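Local coordinates for kinesin-like protein Nod (Drosophila melanogaster, PDB 3DC4) that binds and hydrolyses ATP in its kinesin motor domain, binds microtubules and their plus ends, and is required for meiotic segregation of non-exchange chromosomes, at residues F156-L167 and I198-R207; F47-L56 and H64-T72. One frame throughout, in Å; residues are numbered along the deposited sequence.

Interaction 1: residues F156-L167 and I198-R207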
loop_
_atom_site.group_PDB
_atom_site.type_symbol
_atom_site.label_atom_id
_atom_site.label_comp_id
_atom_site.label_asym_id
_atom_site.label_seq_id
_atom_site.Cartn_x
_atom_site.Cartn_y
_atom_site.Cartn_z
ATOM N N PHE A 156 -3.148 6.873 11.071
ATOM C CA PHE A 156 -3.962 7.123 9.881
ATOM C C PHE A 156 -3.647 8.530 9.395
ATOM O O PHE A 156 -4.036 9.524 10.011
ATOM C CB PHE A 156 -5.457 7.010 10.217
ATOM C CG PHE A 156 -6.361 6.815 9.014
ATOM C CD1 PHE A 156 -6.006 7.301 7.757
ATOM C CD2 PHE A 156 -7.591 6.173 9.157
ATOM C CE1 PHE A 156 -6.863 7.154 6.658
ATOM C CE2 PHE A 156 -8.455 6.021 8.067
ATOM C CZ PHE A 156 -8.087 6.516 6.812
ATOM N N ILE A 157 -2.933 8.602 8.281
ATOM C CA ILE A 157 -2.545 9.873 7.698
ATOM C C ILE A 157 -3.208 10.061 6.340
ATOM O O ILE A 157 -3.357 9.110 5.564
ATOM C CB ILE A 157 -1.013 9.929 7.525
ATOM C CG1 ILE A 157 -0.342 9.946 8.899
ATOM C CG2 ILE A 157 -0.611 11.154 6.715
ATOM C CD1 ILE A 157 1.148 9.732 8.847
ATOM N N GLU A 158 -3.617 11.294 6.068
ATOM C CA GLU A 158 -4.241 11.641 4.800
ATOM C C GLU A 158 -3.399 12.729 4.148
ATOM O O GLU A 158 -2.914 13.631 4.826
ATOM C CB GLU A 158 -5.669 12.155 5.028
ATOM C CG GLU A 158 -6.295 12.850 3.816
ATOM C CD GLU A 158 -7.704 13.351 4.086
ATOM O OE1 GLU A 158 -7.955 13.869 5.193
ATOM O OE2 GLU A 158 -8.558 13.242 3.183
ATOM N N ILE A 159 -3.203 12.618 2.837
ATOM C CA ILE A 159 -2.446 13.612 2.089
ATOM C C ILE A 159 -3.417 14.275 1.117
ATOM O O ILE A 159 -3.798 13.684 0.107
ATOM C CB ILE A 159 -1.273 12.971 1.304
ATOM C CG1 ILE A 159 -0.312 12.289 2.282
ATOM C CG2 ILE A 159 -0.536 14.039 0.492
ATOM C CD1 ILE A 159 0.898 11.647 1.623
ATOM N N TYR A 160 -3.836 15.493 1.458
ATOM C CA TYR A 160 -4.765 16.271 0.644
ATOM C C TYR A 160 -3.995 17.423 0.008
ATOM O O TYR A 160 -3.451 18.272 0.713
ATOM C CB TYR A 160 -5.893 16.828 1.522
ATOM C CG TYR A 160 -6.983 17.547 0.758
ATOM C CD1 TYR A 160 -7.738 16.878 -0.202
ATOM C CD2 TYR A 160 -7.263 18.894 0.993
ATOM C CE1 TYR A 160 -8.746 17.530 -0.911
ATOM C CE2 TYR A 160 -8.272 19.558 0.288
ATOM C CZ TYR A 160 -9.007 18.868 -0.662
ATOM O OH TYR A 160 -10.005 19.505 -1.364
ATOM N N ASN A 161 -3.945 17.446 -1.321
ATOM C CA ASN A 161 -3.224 18.489 -2.046
ATOM C C ASN A 161 -1.804 18.673 -1.530
ATOM O O ASN A 161 -1.399 19.782 -1.179
ATOM C CB ASN A 161 -3.976 19.818 -1.957
ATOM C CG ASN A 161 -5.227 19.835 -2.812
ATOM O OD1 ASN A 161 -5.157 19.729 -4.037
ATOM N ND2 ASN A 161 -6.381 19.968 -2.171
ATOM N N GLU A 162 -1.055 17.576 -1.491
ATOM C CA GLU A 162 0.330 17.590 -1.027
ATOM C C GLU A 162 0.510 18.192 0.358
ATOM O O GLU A 162 1.393 19.018 0.571
ATOM C CB GLU A 162 1.218 18.332 -2.026
ATOM C CG GLU A 162 1.461 17.553 -3.300
ATOM C CD GLU A 162 2.024 16.171 -3.020
ATOM O OE1 GLU A 162 3.153 16.082 -2.487
ATOM O OE2 GLU A 162 1.329 15.176 -3.326
ATOM N N LYS A 163 -0.331 17.765 1.294
ATOM C CA LYS A 163 -0.269 18.237 2.667
ATOM C C LYS A 163 -0.693 17.112 3.600
ATOM O O LYS A 163 -1.800 16.585 3.488
ATOM C CB LYS A 163 -1.190 19.442 2.853
ATOM C CG LYS A 163 -0.833 20.636 1.975
ATOM C CD LYS A 163 -1.766 21.808 2.221
ATOM C CE LYS A 163 -3.209 21.443 1.907
ATOM N NZ LYS A 163 -4.129 22.591 2.146
ATOM N N PRO A 164 0.191 16.723 4.529
ATOM C CA PRO A 164 -0.079 15.652 5.493
ATOM C C PRO A 164 -1.024 16.065 6.625
ATOM O O PRO A 164 -0.895 17.154 7.191
ATOM C CB PRO A 164 1.314 15.297 6.000
ATOM C CG PRO A 164 2.007 16.617 5.979
ATOM C CD PRO A 164 1.585 17.185 4.644
ATOM N N PHE A 165 -1.965 15.180 6.944
ATOM C CA PHE A 165 -2.947 15.406 7.999
ATOM C C PHE A 165 -3.058 14.181 8.906
ATOM O O PHE A 165 -3.212 13.054 8.428
ATOM C CB PHE A 165 -4.319 15.702 7.390
ATOM C CG PHE A 165 -4.393 17.022 6.683
ATOM C CD1 PHE A 165 -4.573 18.199 7.403
ATOM C CD2 PHE A 165 -4.260 17.094 5.300
ATOM C CE1 PHE A 165 -4.618 19.432 6.756
ATOM C CE2 PHE A 165 -4.303 18.321 4.642
ATOM C CZ PHE A 165 -4.483 19.492 5.373
ATOM N N ASP A 166 -2.980 14.409 10.214
ATOM C CA ASP A 166 -3.079 13.332 11.192
ATOM C C ASP A 166 -4.554 13.133 11.528
ATOM O O ASP A 166 -5.137 13.917 12.276
ATOM C CB ASP A 166 -2.303 13.707 12.453
ATOM C CG ASP A 166 -2.143 12.545 13.407
ATOM O OD1 ASP A 166 -2.893 11.548 13.285
ATOM O OD2 ASP A 166 -1.270 12.635 14.292
ATOM N N LEU A 167 -5.150 12.084 10.970
ATOM C CA LEU A 167 -6.567 11.792 11.178
ATOM C C LEU A 167 -6.937 11.203 12.534
ATOM O O LEU A 167 -8.117 11.002 12.816
ATOM C CB LEU A 167 -7.071 10.857 10.073
ATOM C CG LEU A 167 -7.466 11.490 8.732
ATOM C CD1 LEU A 167 -6.405 12.443 8.258
ATOM C CD2 LEU A 167 -7.725 10.395 7.711
ATOM N N ILE A 198 -10.183 2.990 14.879
ATOM C CA ILE A 198 -9.290 3.930 14.207
ATOM C C ILE A 198 -9.727 4.221 12.776
ATOM O O ILE A 198 -9.584 5.348 12.297
ATOM C CB ILE A 198 -7.800 3.445 14.210
ATOM C CG1 ILE A 198 -7.583 2.316 13.201
ATOM C CG2 ILE A 198 -7.402 2.999 15.605
ATOM C CD1 ILE A 198 -6.970 2.788 11.881
ATOM N N LEU A 199 -10.268 3.217 12.090
ATOM C CA LEU A 199 -10.718 3.422 10.716
ATOM C C LEU A 199 -11.964 4.295 10.679
ATOM O O LEU A 199 -12.105 5.157 9.811
ATOM C CB LEU A 199 -11.007 2.084 10.034
ATOM C CG LEU A 199 -9.783 1.239 9.690
ATOM C CD1 LEU A 199 -10.221 -0.055 9.024
ATOM C CD2 LEU A 199 -8.871 2.041 8.758
ATOM N N GLU A 200 -12.862 4.069 11.631
ATOM C CA GLU A 200 -14.093 4.842 11.712
ATOM C C GLU A 200 -13.760 6.280 12.109
ATOM O O GLU A 200 -14.270 7.237 11.521
ATOM C CB GLU A 200 -15.037 4.219 12.745
ATOM C CG GLU A 200 -16.380 4.916 12.879
ATOM C CD GLU A 200 -17.258 4.278 13.945
ATOM O OE1 GLU A 200 -17.649 3.101 13.769
ATOM O OE2 GLU A 200 -17.553 4.948 14.962
ATOM N N LEU A 201 -12.893 6.423 13.107
ATOM C CA LEU A 201 -12.483 7.740 13.580
ATOM C C LEU A 201 -11.795 8.511 12.464
ATOM O O LEU A 201 -12.120 9.671 12.200
ATOM C CB LEU A 201 -11.528 7.598 14.767
ATOM C CG LEU A 201 -10.872 8.880 15.288
ATOM C CD1 LEU A 201 -11.926 9.795 15.898
ATOM C CD2 LEU A 201 -9.818 8.522 16.320
ATOM N N GLY A 202 -10.840 7.860 11.811
ATOM C CA GLY A 202 -10.115 8.501 10.733
ATOM C C GLY A 202 -11.007 8.882 9.567
ATOM O O GLY A 202 -10.853 9.953 8.979
ATOM N N THR A 203 -11.948 8.007 9.234
ATOM C CA THR A 203 -12.858 8.261 8.126
ATOM C C THR A 203 -13.720 9.490 8.378
ATOM O O THR A 203 -13.957 10.285 7.470
ATOM C CB THR A 203 -13.768 7.056 7.879
ATOM O OG1 THR A 203 -12.961 5.907 7.599
ATOM C CG2 THR A 203 -14.687 7.315 6.693
ATOM N N ARG A 204 -14.189 9.648 9.610
ATOM C CA ARG A 204 -15.017 10.797 9.946
ATOM C C ARG A 204 -14.212 12.089 9.855
ATOM O O ARG A 204 -14.683 13.075 9.296
ATOM C CB ARG A 204 -15.606 10.659 11.353
ATOM C CG ARG A 204 -16.547 9.473 11.522
ATOM C CD ARG A 204 -17.518 9.703 12.675
ATOM N NE ARG A 204 -16.852 9.797 13.973
ATOM C CZ ARG A 204 -16.488 8.751 14.709
ATOM N NH1 ARG A 204 -16.725 7.521 14.281
ATOM N NH2 ARG A 204 -15.894 8.938 15.881
ATOM N N ASN A 205 -12.995 12.079 10.392
ATOM C CA ASN A 205 -12.148 13.268 10.369
ATOM C C ASN A 205 -11.503 13.508 9.010
ATOM O O ASN A 205 -10.645 14.381 8.869
ATOM C CB ASN A 205 -11.048 13.171 11.430
ATOM C CG ASN A 205 -11.601 13.082 12.841
ATOM O OD1 ASN A 205 -12.537 13.796 13.200
ATOM N ND2 ASN A 205 -11.014 12.209 13.651
ATOM N N ARG A 206 -11.919 12.739 8.011
ATOM C CA ARG A 206 -11.368 12.884 6.672
ATOM C C ARG A 206 -12.243 13.802 5.826
ATOM O O ARG A 206 -13.468 13.684 5.833
ATOM C CB ARG A 206 -11.250 11.515 6.009
ATOM C CG ARG A 206 -10.498 11.540 4.702
ATOM C CD ARG A 206 -10.220 10.134 4.212
ATOM N NE ARG A 206 -9.467 10.149 2.965
ATOM C CZ ARG A 206 -9.095 9.059 2.306
ATOM N NH1 ARG A 206 -9.409 7.859 2.775
ATOM N NH2 ARG A 206 -8.406 9.173 1.181
ATOM N N ARG A 207 -11.604 14.714 5.100
ATOM C CA ARG A 207 -12.318 15.664 4.255
ATOM C C ARG A 207 -12.527 15.117 2.847
ATOM O O ARG A 207 -13.654 15.070 2.353
ATOM C CB ARG A 207 -11.546 16.984 4.186
ATOM C CG ARG A 207 -10.188 16.873 3.515
ATOM C CD ARG A 207 -9.430 18.188 3.590
ATOM N NE ARG A 207 -9.000 18.494 4.951
ATOM C CZ ARG A 207 -8.133 17.760 5.641
ATOM N NH1 ARG A 207 -7.600 16.674 5.098
ATOM N NH2 ARG A 207 -7.799 18.110 6.875
#

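Interaction 2: residues F47-L56 and H64-T72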
loop_
_atom_site.group_PDB
_atom_site.type_symbol
_atom_site.label_atom_id
_atom_site.label_comp_id
_atom_site.label_asym_id
_atom_site.label_seq_id
_atom_site.Cartn_x
_atom_site.Cartn_y
_atom_site.Cartn_z
ATOM N N PHE A 47 -6.072 -12.349 -20.242
ATOM C CA PHE A 47 -5.115 -13.210 -19.571
ATOM C C PHE A 47 -4.871 -14.346 -20.562
ATOM O O PHE A 47 -5.726 -15.199 -20.754
ATOM C CB PHE A 47 -5.691 -13.739 -18.255
ATOM C CG PHE A 47 -5.911 -12.668 -17.222
ATOM C CD1 PHE A 47 -7.066 -11.890 -17.236
ATOM C CD2 PHE A 47 -4.946 -12.413 -16.253
ATOM C CE1 PHE A 47 -7.255 -10.874 -16.300
ATOM C CE2 PHE A 47 -5.127 -11.396 -15.313
ATOM C CZ PHE A 47 -6.284 -10.627 -15.338
ATOM N N PRO A 48 -3.702 -14.353 -21.220
ATOM C CA PRO A 48 -3.332 -15.374 -22.205
ATOM C C PRO A 48 -3.587 -16.805 -21.736
ATOM O O PRO A 48 -3.296 -17.151 -20.592
ATOM C CB PRO A 48 -1.848 -15.106 -22.438
ATOM C CG PRO A 48 -1.733 -13.633 -22.215
ATOM C CD PRO A 48 -2.585 -13.426 -20.989
ATOM N N PRO A 49 -4.140 -17.653 -22.621
ATOM C CA PRO A 49 -4.431 -19.054 -22.292
ATOM C C PRO A 49 -3.186 -19.766 -21.773
ATOM O O PRO A 49 -3.266 -20.628 -20.898
ATOM C CB PRO A 49 -4.909 -19.630 -23.624
ATOM C CG PRO A 49 -5.543 -18.457 -24.289
ATOM C CD PRO A 49 -4.554 -17.347 -24.001
ATOM N N TRP A 50 -2.036 -19.408 -22.333
ATOM C CA TRP A 50 -0.763 -19.983 -21.917
ATOM C C TRP A 50 0.088 -18.848 -21.372
ATOM O O TRP A 50 0.499 -17.955 -22.107
ATOM C CB TRP A 50 -0.057 -20.655 -23.102
ATOM C CG TRP A 50 1.286 -21.241 -22.765
ATOM C CD1 TRP A 50 2.470 -20.566 -22.636
ATOM C CD2 TRP A 50 1.572 -22.612 -22.459
ATOM N NE1 TRP A 50 3.470 -21.430 -22.261
ATOM C CE2 TRP A 50 2.946 -22.693 -22.139
ATOM C CE3 TRP A 50 0.797 -23.783 -22.409
ATOM C CZ2 TRP A 50 3.567 -23.896 -21.789
ATOM C CZ3 TRP A 50 1.418 -24.983 -22.056
ATOM C CH2 TRP A 50 2.789 -25.025 -21.746
ATOM N N SER A 51 0.339 -18.875 -20.073
ATOM C CA SER A 51 1.137 -17.830 -19.448
ATOM C C SER A 51 1.567 -18.303 -18.081
ATOM O O SER A 51 1.092 -19.320 -17.587
ATOM C CB SER A 51 0.315 -16.556 -19.279
ATOM O OG SER A 51 -0.635 -16.738 -18.248
ATOM N N ASP A 52 2.438 -17.522 -17.461
ATOM C CA ASP A 52 2.968 -17.835 -16.150
ATOM C C ASP A 52 2.090 -17.315 -15.020
ATOM O O ASP A 52 2.461 -17.425 -13.858
ATOM C CB ASP A 52 4.374 -17.246 -16.023
ATOM C CG ASP A 52 4.392 -15.738 -16.224
ATOM O OD1 ASP A 52 3.305 -15.144 -16.390
ATOM O OD2 ASP A 52 5.488 -15.154 -16.184
ATOM N N GLY A 53 0.932 -16.754 -15.361
ATOM C CA GLY A 53 0.032 -16.222 -14.351
ATOM C C GLY A 53 0.436 -14.834 -13.879
ATOM O O GLY A 53 -0.137 -14.301 -12.936
ATOM N N LYS A 54 1.420 -14.241 -14.541
ATOM C CA LYS A 54 1.901 -12.918 -14.160
ATOM C C LYS A 54 1.816 -11.929 -15.308
ATOM O O LYS A 54 2.312 -10.803 -15.208
ATOM C CB LYS A 54 3.355 -13.015 -13.727
ATOM C CG LYS A 54 3.624 -14.031 -12.637
ATOM C CD LYS A 54 5.107 -14.122 -12.403
ATOM C CE LYS A 54 5.445 -15.085 -11.276
ATOM N NZ LYS A 54 6.931 -15.181 -11.140
ATOM N N SER A 55 1.183 -12.362 -16.389
ATOM C CA SER A 55 1.079 -11.568 -17.599
ATOM C C SER A 55 -0.328 -11.231 -18.031
ATOM O O SER A 55 -1.282 -11.953 -17.746
ATOM C CB SER A 55 1.757 -12.315 -18.748
ATOM O OG SER A 55 3.022 -12.806 -18.345
ATOM N N LEU A 56 -0.440 -10.137 -18.767
ATOM C CA LEU A 56 -1.727 -9.715 -19.281
ATOM C C LEU A 56 -1.518 -8.897 -20.534
ATOM O O LEU A 56 -0.432 -8.368 -20.773
ATOM C CB LEU A 56 -2.496 -8.892 -18.241
ATOM C CG LEU A 56 -1.833 -7.640 -17.678
ATOM C CD1 LEU A 56 -2.921 -6.660 -17.281
ATOM C CD2 LEU A 56 -0.947 -7.984 -16.492
ATOM N N HIS A 64 4.118 -7.654 -18.011
ATOM C CA HIS A 64 4.626 -8.713 -17.143
ATOM C C HIS A 64 4.998 -8.188 -15.774
ATOM O O HIS A 64 5.877 -7.343 -15.645
ATOM C CB HIS A 64 5.862 -9.370 -17.750
ATOM C CG HIS A 64 5.638 -9.917 -19.120
ATOM N ND1 HIS A 64 5.849 -9.174 -20.260
ATOM C CD2 HIS A 64 5.204 -11.130 -19.533
ATOM C CE1 HIS A 64 5.552 -9.906 -21.319
ATOM N NE2 HIS A 64 5.157 -11.097 -20.906
ATOM N N PHE A 65 4.344 -8.709 -14.749
ATOM C CA PHE A 65 4.642 -8.288 -13.391
ATOM C C PHE A 65 4.901 -9.500 -12.510
ATOM O O PHE A 65 5.248 -10.566 -13.009
ATOM C CB PHE A 65 3.479 -7.476 -12.853
ATOM C CG PHE A 65 3.128 -6.312 -13.722
ATOM C CD1 PHE A 65 4.071 -5.331 -13.991
ATOM C CD2 PHE A 65 1.872 -6.214 -14.302
ATOM C CE1 PHE A 65 3.774 -4.264 -14.830
ATOM C CE2 PHE A 65 1.565 -5.148 -15.146
ATOM C CZ PHE A 65 2.520 -4.175 -15.407
ATOM N N ASP A 66 4.742 -9.340 -11.204
ATOM C CA ASP A 66 4.970 -10.451 -10.288
ATOM C C ASP A 66 3.686 -11.202 -9.997
ATOM O O ASP A 66 3.718 -12.363 -9.593
ATOM C CB ASP A 66 5.554 -9.945 -8.977
ATOM C CG ASP A 66 6.916 -9.317 -9.165
ATOM O OD1 ASP A 66 7.038 -8.090 -8.965
ATOM O OD2 ASP A 66 7.861 -10.046 -9.532
ATOM N N HIS A 67 2.558 -10.525 -10.195
ATOM C CA HIS A 67 1.243 -11.103 -9.944
ATOM C C HIS A 67 0.221 -10.456 -10.863
ATOM O O HIS A 67 0.223 -9.244 -11.030
ATOM C CB HIS A 67 0.804 -10.841 -8.497
ATOM C CG HIS A 67 1.717 -11.421 -7.463
ATOM N ND1 HIS A 67 1.768 -12.771 -7.191
ATOM C CD2 HIS A 67 2.621 -10.837 -6.640
ATOM C CE1 HIS A 67 2.664 -12.995 -6.246
ATOM N NE2 HIS A 67 3.196 -11.838 -5.894
ATOM N N ALA A 68 -0.640 -11.263 -11.470
ATOM C CA ALA A 68 -1.698 -10.741 -12.331
ATOM C C ALA A 68 -2.969 -11.451 -11.866
ATOM O O ALA A 68 -3.175 -12.635 -12.155
ATOM C CB ALA A 68 -1.409 -11.042 -13.806
ATOM N N PHE A 69 -3.809 -10.719 -11.135
ATOM C CA PHE A 69 -5.044 -11.256 -10.572
ATOM C C PHE A 69 -6.304 -10.892 -11.350
ATOM O O PHE A 69 -6.645 -9.715 -11.476
ATOM C CB PHE A 69 -5.230 -10.758 -9.131
ATOM C CG PHE A 69 -4.068 -11.048 -8.217
ATOM C CD1 PHE A 69 -3.718 -12.361 -7.905
ATOM C CD2 PHE A 69 -3.345 -10.006 -7.640
ATOM C CE1 PHE A 69 -2.668 -12.629 -7.029
ATOM C CE2 PHE A 69 -2.291 -10.267 -6.759
ATOM C CZ PHE A 69 -1.952 -11.578 -6.455
ATOM N N PRO A 70 -7.014 -11.901 -11.883
ATOM C CA PRO A 70 -8.244 -11.619 -12.632
ATOM C C PRO A 70 -9.360 -11.224 -11.664
ATOM O O PRO A 70 -9.229 -11.404 -10.450
ATOM C CB PRO A 70 -8.522 -12.939 -13.350
ATOM C CG PRO A 70 -7.974 -13.954 -12.401
ATOM C CD PRO A 70 -6.662 -13.330 -11.971
ATOM N N ALA A 71 -10.457 -10.698 -12.201
ATOM C CA ALA A 71 -11.577 -10.266 -11.374
ATOM C C ALA A 71 -12.144 -11.373 -10.485
ATOM O O ALA A 71 -12.865 -11.090 -9.539
ATOM C CB ALA A 71 -12.674 -9.699 -12.254
ATOM N N THR A 72 -11.808 -12.627 -10.769
ATOM C CA THR A 72 -12.321 -13.742 -9.976
ATOM C C THR A 72 -11.527 -14.060 -8.709
ATOM O O THR A 72 -11.965 -14.863 -7.894
ATOM C CB THR A 72 -12.403 -15.033 -10.821
ATOM O OG1 THR A 72 -11.140 -15.270 -11.453
ATOM C CG2 THR A 72 -13.490 -14.903 -11.888
HETATM O O HOH W 1 -0.738 -14.344 -10.291
HETATM O O HOH W 2 8.116 -12.528 -10.460
#

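Interaction 1: residues F156-L167 and I198-R207
Beside the nucleotide site of the kinesin motor core, where helix 192-204 gives way to the chain leading into switch I, a salt-bridge network joins E158 of a β-hairpin to R206 and R207. E158 is largely extended, with CG anti to the backbone N (chi1 166°), and this carries its carboxylate across to both arginines. R206 NE donates to E158 OE2 (3.2 Å) in a salt bridge, from above the carboxylate plane, the guanidinium almost perpendicular to it. E158 OE1 forms a salt bridge with R207 NH1 at 2.8 Å. S220 OG bonds to both E158 OE2 and R206 NH2, so this buried carboxylate is held by more than its two arginines.

R207 bends at chi3 and sets its guanidinium over a face of F165, a tilted cation-pi contact, not a parallel stack, with R207 CZ 3.8 Å from the ring centroid. R207 CD sits over a face of Y160, toward the rim, a CH-pi contact 3.8 Å from that centroid. A long arginine can serve the acid and both rings, although this one is poorly ordered.

Toward the hairpin's other end the contact turns apolar. F156 CD2 lies 3.8 Å from G202 CA; a CB at G202 would fall on the ring at CD2, consistent with glycine here. L167 CD2 lies over a face of the same ring, and L199 CD2 packs against F156 CE2. Just past the helix, N205 ND2 donates to L167 O (3.2 Å, 160°).

Helix segment 198-204 runs at 27° to strand 156-160, with axes 9.3 Å apart at closest approach. Strand 220-229 contributes A222 and V224 beside F156, helix 291-295 packs against I157 and I159, and I198 and L201 reach L187 of strand 187-188.

Interaction 2: residues F47-L56 and H64-T72
F47 and P70 cross at about a right angle, with P70 CB over one face of the phenylalanine ring, 4.0 Å from its centroid: a CH-pi contact. F47 places CG anti to its carbonyl carbon (chi1 -66°), which brings the CZ end of the ring to P70 and leaves F47 CE2 4.0 Å from A68 CB. Replacing F47 with an alanine would probably leave the P70 ring without its aromatic partner and open a gap beside A68.

A68 is small enough to sit against the backbone of G53 and K54. L56 CD2 meets its CB and lies obliquely against the F65 ring, 4.0 Å from F65 CD2.

K54 extends alongside the D66 carbonyl. Its NZ reaches D66 OD2 through a water, while D66 OD1 forms a salt bridge with K333. D52 OD1 accepts from K54 N (2.8 Å), an Asx turn suited to aspartate, and the positive phi of G53 favours glycine. S55 and H64 form an antiparallel non-hydrogen-bonded pair, side chains on one side of the sheet, S55 OG 3.0 Å from H64 CD2 and oblique to the imidazole.

The hydrogen bond from F65 N to K54 O (3.0 Å) is nearly straight, whereas that from A68 N to G53 O is weak and supplemented by a water. Backbone pairing thus closes the small antiparallel sheet (55-58 with 61-64), while apolar side chains, water and one weak bond join it to strand 67-69 of the main sheet.

How the interactions relate
Interactions 1 and 2 lie on opposite sides of the motor domain's centre, their own centres 34 Å apart and their nearest atoms about 20 Å apart. They do not touch, yet both reach the same mixed sheet: interaction 1 through strands 151-160 and 164-166, interaction 2 through strand 67-69, which pairs with strand 23-30. Neither contact touches the nucleotide. The R206 side chain comes within about 9 Å of ADP and 7 Å of the magnesium ion, and about 6 Å from S109 of the P-loop; the F69 side chain, whose CB points away from segment 47-56, is also about 9 Å from ADP. Interaction 1 is the more charged, while interaction 2 relies on backbone, apolar and water-mediated contacts.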